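Arginine kinase (Cydia pomonella granulosis virus, PDB 6VVG) probably acts as a serine/threonine protein kinase of the granulovirus, and binds adenosine monophosphate in the nucleotide pocket between its two lobes. Local coordinates at residues F46-V51 with L88-Y93; E18-L23 with V34-K39. All coordinates share one frame; numbering follows the deposited sequence.

Contact 1: F46-V51 with L88-Y93; sequences FVCKIV and LLIMDY. With AMP (adenosine monophosphate), chain C.
V47 and M91 grip each other twice through the backbone: V47 N reaches M91 O at 2.7 Å and M91 N returns to V47 O at 2.8 Å, both bonds nearly straight. K49 and L89 repeat the exchange two residues on, with K49 N to L89 O at 2.8 Å. On the face carrying V47, M91 and the lysine, the M91 side chain leaves with CG between its backbone N and carbonyl carbon (chi1 61°), which lays CG 3.6 Å from V47 CB before the bend at chi3 turns the methyl away.

V47 CG2 then presses on the purine of AMP, 3.6 Å from its C6, while the Y93 ring holds AMP C2 over the centre of one face. AMP N6 gives a weak, bent bond to D92 O, and V94 N also binds the nucleotide. Strands 45-51 and 87-92 of a protein kinase N-lobe are antiparallel neighbours, and the second runs into the hinge that binds the adenine. K49 occupies the place of the kinase ATP-binding lysine. Its extended chain, CG anti to the backbone N (chi1 173°), carries NZ to a salt bridge with E60 of helix 59-66; NZ also makes a weak hydrogen bond to AMP O3P at 3.5 Å, and D160 lies near as a long ion pair.

The other face of the sheet is apolar: I50 CG1 lies alongside L88 CD2 at 3.8 Å, and C48 SG packs loosely on I90. S6 and V10 of the second subunit pack on I50 and L88. At the hinge end, M91 O sits at the edge of the F46 ring, in its plane. D92 OD1 lies obliquely to that ring, 4.2 Å from F46 CD1, its place set by a salt bridge to K44 and a hydrogen bond with H77.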
ATOM      1  N   PHE A  46     -12.069  -8.240 -21.585  1.00 17.28           N
ATOM      2  CA  PHE A  46     -11.386  -7.854 -20.361  1.00 20.48           C
ATOM      3  C   PHE A  46     -10.582  -9.045 -19.854  1.00 20.10           C
ATOM      4  O   PHE A  46     -10.689 -10.162 -20.367  1.00 17.49           O
ATOM      5  CB  PHE A  46     -12.389  -7.391 -19.287  1.00 20.06           C
ATOM      6  CG  PHE A  46     -13.263  -6.234 -19.716  1.00 23.36           C
ATOM      7  CD1 PHE A  46     -12.849  -4.930 -19.507  1.00 25.25           C
ATOM      8  CD2 PHE A  46     -14.496  -6.449 -20.323  1.00 24.82           C
ATOM      9  CE1 PHE A  46     -13.636  -3.862 -19.892  1.00 30.19           C
ATOM     10  CE2 PHE A  46     -15.290  -5.377 -20.712  1.00 26.22           C
ATOM     11  CZ  PHE A  46     -14.855  -4.084 -20.497  1.00 28.91           C
ATOM     12  N   VAL A  47      -9.845  -8.820 -18.770  1.00 13.95           N
ATOM     13  CA  VAL A  47      -9.103  -9.865 -18.075  1.00 15.29           C
ATOM     14  C   VAL A  47      -9.626  -9.941 -16.648  1.00 19.81           C
ATOM     15  O   VAL A  47      -9.575  -8.945 -15.914  1.00 13.96           O
ATOM     16  CB  VAL A  47      -7.592  -9.588 -18.083  1.00 18.13           C
ATOM     17  CG1 VAL A  47      -6.885 -10.491 -17.084  1.00 27.79           C
ATOM     18  CG2 VAL A  47      -7.023  -9.765 -19.483  1.00 20.27           C
ATOM     19  N   CYS A  48     -10.123 -11.109 -16.246  1.00 16.75           N
ATOM     20  CA  CYS A  48     -10.587 -11.322 -14.877  1.00 15.19           C
ATOM     21  C   CYS A  48      -9.612 -12.241 -14.153  1.00 15.37           C
ATOM     22  O   CYS A  48      -9.413 -13.387 -14.571  1.00 16.31           O
ATOM     23  CB  CYS A  48     -11.993 -11.920 -14.839  1.00 22.80           C
ATOM     24  SG  CYS A  48     -12.512 -12.360 -13.150  1.00 37.23           S
ATOM     25  N   LYS A  49      -9.011 -11.742 -13.077  1.00 16.13           N
ATOM     26  CA  LYS A  49      -8.011 -12.452 -12.288  1.00 13.65           C
ATOM     27  C   LYS A  49      -8.654 -12.867 -10.974  1.00 20.56           C
ATOM     28  O   LYS A  49      -9.143 -12.014 -10.225  1.00 16.13           O
ATOM     29  CB  LYS A  49      -6.802 -11.551 -12.047  1.00 13.87           C
ATOM     30  CG  LYS A  49      -5.750 -12.084 -11.108  1.00 15.81           C
ATOM     31  CD  LYS A  49      -4.533 -11.162 -11.132  1.00 18.60           C
ATOM     32  CE  LYS A  49      -3.318 -11.818 -10.503  1.00 21.44           C
ATOM     33  NZ  LYS A  49      -2.181 -10.862 -10.365  1.00 23.69           N
ATOM     34  N   ILE A  50      -8.666 -14.169 -10.711  1.00 21.20           N
ATOM     35  CA  ILE A  50      -9.254 -14.735  -9.503  1.00 26.04           C
ATOM     36  C   ILE A  50      -8.119 -15.113  -8.561  1.00 30.44           C
ATOM     37  O   ILE A  50      -7.245 -15.909  -8.921  1.00 26.85           O
ATOM     38  CB  ILE A  50     -10.123 -15.960  -9.829  1.00 21.39           C
ATOM     39  CG1 ILE A  50     -11.294 -15.572 -10.735  1.00 26.34           C
ATOM     40  CG2 ILE A  50     -10.638 -16.600  -8.550  1.00 25.03           C
ATOM     41  CD1 ILE A  50     -12.106 -16.757 -11.235  1.00 39.65           C
ATOM     42  N   VAL A  51      -8.137 -14.567  -7.348  1.00 22.74           N
ATOM     43  CA  VAL A  51      -7.091 -14.817  -6.362  1.00 26.30           C
ATOM     44  C   VAL A  51      -7.653 -15.674  -5.237  1.00 21.15           C
ATOM     45  O   VAL A  51      -8.786 -15.466  -4.785  1.00 31.04           O
ATOM     46  CB  VAL A  51      -6.511 -13.500  -5.808  1.00 29.60           C
ATOM     47  CG1 VAL A  51      -5.522 -13.781  -4.686  1.00 33.04           C
ATOM     48  CG2 VAL A  51      -5.850 -12.690  -6.920  1.00 25.22           C
ATOM     49  N   LEU A  88     -11.750 -10.929  -6.912  1.00 21.55           N
ATOM     50  CA  LEU A  88     -11.754 -10.725  -8.350  1.00 21.41           C
ATOM     51  C   LEU A  88     -11.129  -9.386  -8.711  1.00 18.47           C
ATOM     52  O   LEU A  88     -11.417  -8.368  -8.078  1.00 17.87           O
ATOM     53  CB  LEU A  88     -13.179 -10.750  -8.896  1.00 22.15           C
ATOM     54  CG  LEU A  88     -14.106 -11.910  -8.542  1.00 34.38           C
ATOM     55  CD1 LEU A  88     -15.346 -11.873  -9.446  1.00 45.42           C
ATOM     56  CD2 LEU A  88     -13.371 -13.220  -8.678  1.00 31.09           C
ATOM     57  N   LEU A  89     -10.302  -9.387  -9.751  1.00 18.13           N
ATOM     58  CA  LEU A  89      -9.826  -8.163 -10.381  1.00 16.65           C
ATOM     59  C   LEU A  89     -10.205  -8.213 -11.855  1.00 17.32           C
ATOM     60  O   LEU A  89      -9.754  -9.106 -12.580  1.00 17.06           O
ATOM     61  CB  LEU A  89      -8.314  -7.996 -10.229  1.00 14.85           C
ATOM     62  CG  LEU A  89      -7.728  -7.645  -8.864  1.00 16.52           C
ATOM     63  CD1 LEU A  89      -7.779  -8.849  -7.954  1.00 26.26           C
ATOM     64  CD2 LEU A  89      -6.300  -7.142  -9.032  1.00 15.60           C
ATOM     65  N   ILE A  90     -11.031  -7.269 -12.298  1.00 18.18           N
ATOM     66  CA  ILE A  90     -11.433  -7.168 -13.699  1.00 15.92           C
ATOM     67  C   ILE A  90     -10.697  -5.981 -14.301  1.00 14.69           C
ATOM     68  O   ILE A  90     -10.936  -4.828 -13.916  1.00 12.79           O
ATOM     69  CB  ILE A  90     -12.952  -7.025 -13.857  1.00 15.83           C
ATOM     70  CG1 ILE A  90     -13.654  -8.242 -13.251  1.00 18.34           C
ATOM     71  CG2 ILE A  90     -13.315  -6.872 -15.327  1.00 16.33           C
ATOM     72  CD1 ILE A  90     -15.167  -8.161 -13.275  1.00 34.98           C
ATOM     73  N   MET A  91      -9.807  -6.262 -15.250  1.00 13.63           N
ATOM     74  CA  MET A  91      -8.892  -5.281 -15.811  1.00 15.02           C
ATOM     75  C   MET A  91      -8.963  -5.324 -17.331  1.00 15.92           C
ATOM     76  O   MET A  91      -9.550  -6.232 -17.926  1.00 12.56           O
ATOM     77  CB  MET A  91      -7.452  -5.549 -15.348  1.00 20.76           C
ATOM     78  CG  MET A  91      -6.919  -6.916 -15.783  1.00 27.54           C
ATOM     79  SD  MET A  91      -5.264  -7.272 -15.159  1.00 28.79           S
ATOM     80  CE  MET A  91      -5.506  -7.051 -13.399  1.00 18.13           C
ATOM     81  N   ASP A  92      -8.355  -4.322 -17.959  1.00 14.83           N
ATOM     82  CA  ASP A  92      -8.294  -4.291 -19.412  1.00 15.11           C
ATOM     83  C   ASP A  92      -7.480  -5.468 -19.939  1.00 16.25           C
ATOM     84  O   ASP A  92      -6.555  -5.954 -19.282  1.00 15.02           O
ATOM     85  CB  ASP A  92      -7.656  -2.987 -19.898  1.00 22.99           C
ATOM     86  CG  ASP A  92      -8.632  -1.831 -19.952  1.00 16.71           C
ATOM     87  OD1 ASP A  92      -9.848  -2.068 -20.098  1.00 18.10           O
ATOM     88  OD2 ASP A  92      -8.172  -0.674 -19.858  1.00 21.65           O
ATOM     89  N   TYR A  93      -7.840  -5.929 -21.138  1.00 13.68           N
ATOM     90  CA  TYR A  93      -6.964  -6.752 -21.966  1.00 16.70           C
ATOM     91  C   TYR A  93      -6.176  -5.803 -22.861  1.00 12.08           C
ATOM     92  O   TYR A  93      -6.771  -5.073 -23.658  1.00 16.55           O
ATOM     93  CB  TYR A  93      -7.771  -7.748 -22.803  1.00 16.45           C
ATOM     94  CG  TYR A  93      -6.923  -8.707 -23.616  1.00 15.37           C
ATOM     95  CD1 TYR A  93      -6.204  -8.267 -24.720  1.00 21.31           C
ATOM     96  CD2 TYR A  93      -6.840 -10.052 -23.277  1.00 20.33           C
ATOM     97  CE1 TYR A  93      -5.425  -9.135 -25.460  1.00 19.23           C
ATOM     98  CE2 TYR A  93      -6.066 -10.929 -24.015  1.00 26.03           C
ATOM     99  CZ  TYR A  93      -5.361 -10.465 -25.105  1.00 22.06           C
ATOM    100  OH  TYR A  93      -4.587 -11.330 -25.845  1.00 22.66           O
TER
HETATM  101  P   AMP C 301      -0.463 -12.256 -14.796  1.00121.40           P
HETATM  102  O1P AMP C 301       0.769 -13.038 -14.398  1.00 74.94           O
HETATM  103  O2P AMP C 301      -0.024 -11.130 -15.701  1.00 73.79           O
HETATM  104  O3P AMP C 301      -1.213 -11.895 -13.536  1.00 59.45           O
HETATM  105  O5' AMP C 301      -1.433 -13.185 -15.652  1.00 73.39           O
HETATM  106  C5' AMP C 301      -0.942 -14.342 -16.311  1.00 54.83           C
HETATM  107  C4' AMP C 301      -0.805 -14.126 -17.799  1.00 48.32           C
HETATM  108  O4' AMP C 301      -2.069 -13.667 -18.356  1.00 53.55           O
HETATM  109  C3' AMP C 301       0.189 -13.061 -18.238  1.00 61.86           C
HETATM  110  O3' AMP C 301       1.534 -13.509 -18.205  1.00 66.65           O
HETATM  111  C2' AMP C 301      -0.311 -12.724 -19.635  1.00 52.76           C
HETATM  112  O2' AMP C 301       0.038 -13.746 -20.556  1.00 56.30           O
HETATM  113  C1' AMP C 301      -1.823 -12.758 -19.412  1.00 52.98           C
HETATM  114  N9  AMP C 301      -2.328 -11.433 -19.007  1.00 51.79           N
HETATM  115  C8  AMP C 301      -2.293 -10.976 -17.752  1.00 43.61           C
HETATM  116  N7  AMP C 301      -2.813  -9.748 -17.746  1.00 40.33           N
HETATM  117  C5  AMP C 301      -3.167  -9.445 -19.003  1.00 38.71           C
HETATM  118  C6  AMP C 301      -3.741  -8.317 -19.541  1.00 43.85           C
HETATM  119  N6  AMP C 301      -4.170  -7.062 -18.958  1.00 28.12           N
HETATM  120  N1  AMP C 301      -3.997  -8.255 -20.838  1.00 24.94           N
HETATM  121  C2  AMP C 301      -3.691  -9.309 -21.633  1.00 24.63           C
HETATM  122  N3  AMP C 301      -3.125 -10.421 -21.108  1.00 36.45           N
HETATM  123  C4  AMP C 301      -2.864 -10.482 -19.788  1.00 40.36           C

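Contact 2: E18-L23 with V34-K39; sequences EILKKL and VYLCKK. With AMP (adenosine monophosphate), chain C.
K38 O receives the shortest bond here, from E18 N at 2.6 Å, and the E18 side chain, extended beyond CG, runs alongside K38 with E18 CG 3.5 Å from K38 O. The return bond, K38 N to E18 O, is weak. This is the antiparallel hairpin of strands 17-22 and 32-39 at the start of the kinase N-lobe sheet, and a classic beta bulge interrupts it: L20 and K21 both face L36. L20 N donates to L36 O, whereas L36 N goes one residue further, to K21 O at 2.7 Å, and I19 and K22 are left opposite C37 and Y35.

The bulge gathers aliphatic chains about L36. K21 CG, held between its backbone N and carbonyl carbon (chi1 55°), comes to 3.5 Å from L36 CB, while L20 CD1 touches L36 CD2 and reaches on to K38 CB. From the turn end, L23 lays CD1 against L36 CB, its own N bound to V34 O. Y93 of the hinge also packs on L36. On this same face E18 and K38 point the same way, OE2 and NZ still too far apart for a salt bridge.

On the other face, the Y35 ring has K21 O at its edge, near the ring plane, and K22 CB beside Y35 CD2; I19 CD1 meets Y35 CB at 4.0 Å. K22 sends NZ onward to a salt bridge with D24, and S4 of the second subunit packs on I19. Where the hairpin covers the nucleotide, V34 CG2 lies 3.2 Å from AMP O5'.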
ATOM      1  N   GLU A  18     -18.884 -12.786 -18.400  1.00 37.24           N
ATOM      2  CA  GLU A  18     -18.903 -14.187 -18.798  1.00 40.55           C
ATOM      3  C   GLU A  18     -17.496 -14.604 -19.200  1.00 40.62           C
ATOM      4  O   GLU A  18     -16.752 -13.820 -19.799  1.00 32.41           O
ATOM      5  CB  GLU A  18     -19.893 -14.417 -19.948  1.00 38.17           C
ATOM      6  CG  GLU A  18     -19.307 -14.287 -21.337  1.00 44.59           C
ATOM      7  CD  GLU A  18     -20.355 -13.913 -22.377  1.00 54.32           C
ATOM      8  OE1 GLU A  18     -21.166 -14.787 -22.756  1.00 61.35           O
ATOM      9  OE2 GLU A  18     -20.367 -12.743 -22.819  1.00 48.71           O
ATOM     10  N   ILE A  19     -17.138 -15.840 -18.870  1.00 48.45           N
ATOM     11  CA  ILE A  19     -15.765 -16.317 -18.989  1.00 32.18           C
ATOM     12  C   ILE A  19     -15.570 -16.962 -20.353  1.00 41.66           C
ATOM     13  O   ILE A  19     -16.326 -17.862 -20.741  1.00 47.84           O
ATOM     14  CB  ILE A  19     -15.432 -17.307 -17.860  1.00 40.95           C
ATOM     15  CG1 ILE A  19     -15.593 -16.622 -16.500  1.00 32.96           C
ATOM     16  CG2 ILE A  19     -14.028 -17.860 -18.037  1.00 44.05           C
ATOM     17  CD1 ILE A  19     -14.339 -15.929 -16.002  1.00 38.53           C
ATOM     18  N   LEU A  20     -14.544 -16.516 -21.075  1.00 35.43           N
ATOM     19  CA  LEU A  20     -14.262 -17.013 -22.416  1.00 44.76           C
ATOM     20  C   LEU A  20     -13.170 -18.075 -22.447  1.00 50.42           C
ATOM     21  O   LEU A  20     -13.311 -19.075 -23.161  1.00 44.54           O
ATOM     22  CB  LEU A  20     -13.863 -15.856 -23.333  1.00 39.52           C
ATOM     23  CG  LEU A  20     -14.864 -14.711 -23.491  1.00 30.32           C
ATOM     24  CD1 LEU A  20     -14.455 -13.796 -24.649  1.00 27.38           C
ATOM     25  CD2 LEU A  20     -16.275 -15.234 -23.698  1.00 45.09           C
ATOM     26  N   LYS A  21     -12.093 -17.894 -21.688  1.00 29.50           N
ATOM     27  CA  LYS A  21     -11.028 -18.881 -21.665  1.00 35.85           C
ATOM     28  C   LYS A  21     -10.090 -18.585 -20.505  1.00 34.36           C
ATOM     29  O   LYS A  21     -10.084 -17.481 -19.954  1.00 32.53           O
ATOM     30  CB  LYS A  21     -10.250 -18.882 -22.985  1.00 37.89           C
ATOM     31  CG  LYS A  21      -9.675 -17.527 -23.418  1.00 42.13           C
ATOM     32  CD  LYS A  21      -8.753 -17.628 -24.658  1.00 34.66           C
ATOM     33  CE  LYS A  21      -8.013 -18.960 -24.756  1.00 56.64           C
ATOM     34  NZ  LYS A  21      -7.266 -19.143 -26.014  1.00 53.84           N
ATOM     35  N   LYS A  22      -9.265 -19.585 -20.180  1.00 21.75           N
ATOM     36  CA  LYS A  22      -8.173 -19.438 -19.227  1.00 25.28           C
ATOM     37  C   LYS A  22      -6.935 -18.994 -19.990  1.00 25.61           C
ATOM     38  O   LYS A  22      -6.563 -19.614 -20.991  1.00 33.06           O
ATOM     39  CB  LYS A  22      -7.906 -20.749 -18.485  1.00 28.60           C
ATOM     40  CG  LYS A  22      -6.713 -20.722 -17.533  1.00 35.81           C
ATOM     41  CD  LYS A  22      -6.735 -21.969 -16.646  1.00 43.91           C
ATOM     42  CE  LYS A  22      -5.399 -22.202 -15.963  1.00 56.66           C
ATOM     43  NZ  LYS A  22      -5.385 -21.653 -14.576  1.00 50.11           N
ATOM     44  N   LEU A  23      -6.307 -17.917 -19.526  1.00 24.05           N
ATOM     45  CA  LEU A  23      -5.225 -17.288 -20.276  1.00 23.99           C
ATOM     46  C   LEU A  23      -3.836 -17.707 -19.817  1.00 29.36           C
ATOM     47  O   LEU A  23      -2.902 -17.693 -20.624  1.00 40.11           O
ATOM     48  CB  LEU A  23      -5.336 -15.765 -20.174  1.00 18.03           C
ATOM     49  CG  LEU A  23      -6.426 -15.124 -21.034  1.00 26.13           C
ATOM     50  CD1 LEU A  23      -6.691 -13.693 -20.608  1.00 27.63           C
ATOM     51  CD2 LEU A  23      -6.030 -15.197 -22.506  1.00 31.81           C
ATOM     52  N   VAL A  34      -5.847 -16.405 -14.273  1.00 24.60           N
ATOM     53  CA  VAL A  34      -6.250 -15.272 -15.098  1.00 25.09           C
ATOM     54  C   VAL A  34      -7.085 -15.792 -16.257  1.00 22.90           C
ATOM     55  O   VAL A  34      -6.707 -16.769 -16.913  1.00 27.11           O
ATOM     56  CB  VAL A  34      -5.022 -14.493 -15.605  1.00 20.88           C
ATOM     57  CG1 VAL A  34      -5.425 -13.422 -16.595  1.00 22.83           C
ATOM     58  CG2 VAL A  34      -4.252 -13.896 -14.424  1.00 28.92           C
ATOM     59  N   TYR A  35      -8.209 -15.127 -16.515  1.00 16.29           N
ATOM     60  CA  TYR A  35      -9.160 -15.569 -17.521  1.00 17.91           C
ATOM     61  C   TYR A  35      -9.553 -14.420 -18.438  1.00 19.43           C
ATOM     62  O   TYR A  35      -9.589 -13.256 -18.028  1.00 15.50           O
ATOM     63  CB  TYR A  35     -10.443 -16.141 -16.883  1.00 26.56           C
ATOM     64  CG  TYR A  35     -10.206 -17.249 -15.891  1.00 32.46           C
ATOM     65  CD1 TYR A  35      -9.886 -16.968 -14.569  1.00 29.16           C
ATOM     66  CD2 TYR A  35     -10.305 -18.577 -16.275  1.00 34.35           C
ATOM     67  CE1 TYR A  35      -9.660 -17.981 -13.661  1.00 43.95           C
ATOM     68  CE2 TYR A  35     -10.084 -19.596 -15.374  1.00 35.29           C
ATOM     69  CZ  TYR A  35      -9.764 -19.293 -14.068  1.00 34.60           C
ATOM     70  OH  TYR A  35      -9.544 -20.304 -13.165  1.00 42.02           O
ATOM     71  N   LEU A  36      -9.865 -14.771 -19.686  1.00 21.11           N
ATOM     72  CA  LEU A  36     -10.476 -13.834 -20.620  1.00 17.11           C
ATOM     73  C   LEU A  36     -11.967 -13.723 -20.316  1.00 20.40           C
ATOM     74  O   LEU A  36     -12.663 -14.734 -20.179  1.00 22.42           O
ATOM     75  CB  LEU A  36     -10.251 -14.300 -22.058  1.00 17.50           C
ATOM     76  CG  LEU A  36     -10.574 -13.305 -23.173  1.00 15.87           C
ATOM     77  CD1 LEU A  36      -9.572 -12.162 -23.198  1.00 22.92           C
ATOM     78  CD2 LEU A  36     -10.609 -14.022 -24.524  1.00 22.10           C
ATOM     79  N   CYS A  37     -12.452 -12.493 -20.204  1.00 15.81           N
ATOM     80  CA  CYS A  37     -13.822 -12.231 -19.799  1.00 20.56           C
ATOM     81  C   CYS A  37     -14.507 -11.350 -20.825  1.00 23.57           C
ATOM     82  O   CYS A  37     -13.862 -10.759 -21.692  1.00 18.48           O
ATOM     83  CB  CYS A  37     -13.896 -11.588 -18.406  1.00 22.99           C
ATOM     84  SG  CYS A  37     -12.675 -10.403 -18.030  1.00 43.43           S
ATOM     85  N   LYS A  38     -15.827 -11.220 -20.675  1.00 24.49           N
ATOM     86  CA  LYS A  38     -16.622 -10.395 -21.576  1.00 21.24           C
ATOM     87  C   LYS A  38     -17.991 -10.147 -20.957  1.00 27.02           C
ATOM     88  O   LYS A  38     -18.558 -11.034 -20.315  1.00 30.74           O
ATOM     89  CB  LYS A  38     -16.784 -11.052 -22.957  1.00 32.09           C
ATOM     90  CG  LYS A  38     -17.015 -10.059 -24.101  1.00 33.06           C
ATOM     91  CD  LYS A  38     -17.234 -10.776 -25.438  1.00 38.34           C
ATOM     92  CE  LYS A  38     -18.650 -11.330 -25.549  1.00 41.86           C
ATOM     93  NZ  LYS A  38     -18.858 -12.093 -26.815  1.00 50.77           N
ATOM     94  N   LYS A  39     -18.504  -8.931 -21.136  1.00 26.43           N
ATOM     95  CA  LYS A  39     -19.888  -8.644 -20.782  1.00 23.89           C
ATOM     96  C   LYS A  39     -20.822  -9.274 -21.812  1.00 28.79           C
ATOM     97  O   LYS A  39     -20.582  -9.195 -23.020  1.00 33.10           O
ATOM     98  CB  LYS A  39     -20.125  -7.136 -20.714  1.00 28.51           C
ATOM     99  CG  LYS A  39     -20.007  -6.532 -19.321  1.00 30.65           C
ATOM    100  CD  LYS A  39     -19.132  -5.280 -19.352  1.00 41.06           C
ATOM    101  CE  LYS A  39     -19.534  -4.270 -18.284  1.00 43.98           C
ATOM    102  NZ  LYS A  39     -18.875  -2.946 -18.489  1.00 48.06           N
TER
HETATM  103  P   AMP C 301      -0.463 -12.256 -14.796  1.00121.40           P
HETATM  104  O1P AMP C 301       0.769 -13.038 -14.398  1.00 74.94           O
HETATM  105  O2P AMP C 301      -0.024 -11.130 -15.701  1.00 73.79           O
HETATM  106  O3P AMP C 301      -1.213 -11.895 -13.536  1.00 59.45           O
HETATM  107  O5' AMP C 301      -1.433 -13.185 -15.652  1.00 73.39           O
HETATM  108  C5' AMP C 301      -0.942 -14.342 -16.311  1.00 54.83           C
HETATM  109  C4' AMP C 301      -0.805 -14.126 -17.799  1.00 48.32           C
HETATM  110  O4' AMP C 301      -2.069 -13.667 -18.356  1.00 53.55           O
HETATM  111  C3' AMP C 301       0.189 -13.061 -18.238  1.00 61.86           C
HETATM  112  O3' AMP C 301       1.534 -13.509 -18.205  1.00 66.65           O
HETATM  113  C2' AMP C 301      -0.311 -12.724 -19.635  1.00 52.76           C
HETATM  114  O2' AMP C 301       0.038 -13.746 -20.556  1.00 56.30           O
HETATM  115  C1' AMP C 301      -1.823 -12.758 -19.412  1.00 52.98           C
HETATM  116  N9  AMP C 301      -2.328 -11.433 -19.007  1.00 51.79           N
HETATM  117  C8  AMP C 301      -2.293 -10.976 -17.752  1.00 43.61           C
HETATM  118  N7  AMP C 301      -2.813  -9.748 -17.746  1.00 40.33           N
HETATM  119  C5  AMP C 301      -3.167  -9.445 -19.003  1.00 38.71           C
HETATM  120  C6  AMP C 301      -3.741  -8.317 -19.541  1.00 43.85           C
HETATM  121  N6  AMP C 301      -4.170  -7.062 -18.958  1.00 28.12           N
HETATM  122  N1  AMP C 301      -3.997  -8.255 -20.838  1.00 24.94           N
HETATM  123  C2  AMP C 301      -3.691  -9.309 -21.633  1.00 24.63           C
HETATM  124  N3  AMP C 301      -3.125 -10.421 -21.108  1.00 36.45           N
HETATM  125  C4  AMP C 301      -2.864 -10.482 -19.788  1.00 40.36           C

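How the contacts relate
After the N-terminal helix 5-13 the chain lays down 18-23, turns through a partly unmodelled loop and comes back as 34-39, closing contact 2. A short connection leads into 46-51, and only after helix 59-66 and strand 76-82 does 88-93 return to close contact 1. The two are therefore in series, neither nested nor crossed. Across the sheet they are joined directly: strand 32-39 lies next to strand 45-51, with C48 N 2.8 Å from Y35 O and V47 CG1 packed on V34 CG1. Together they tie four neighbouring strands, and both touch AMP, contact 2 near its ribose and phosphate, contact 1 at adenine and phosphate.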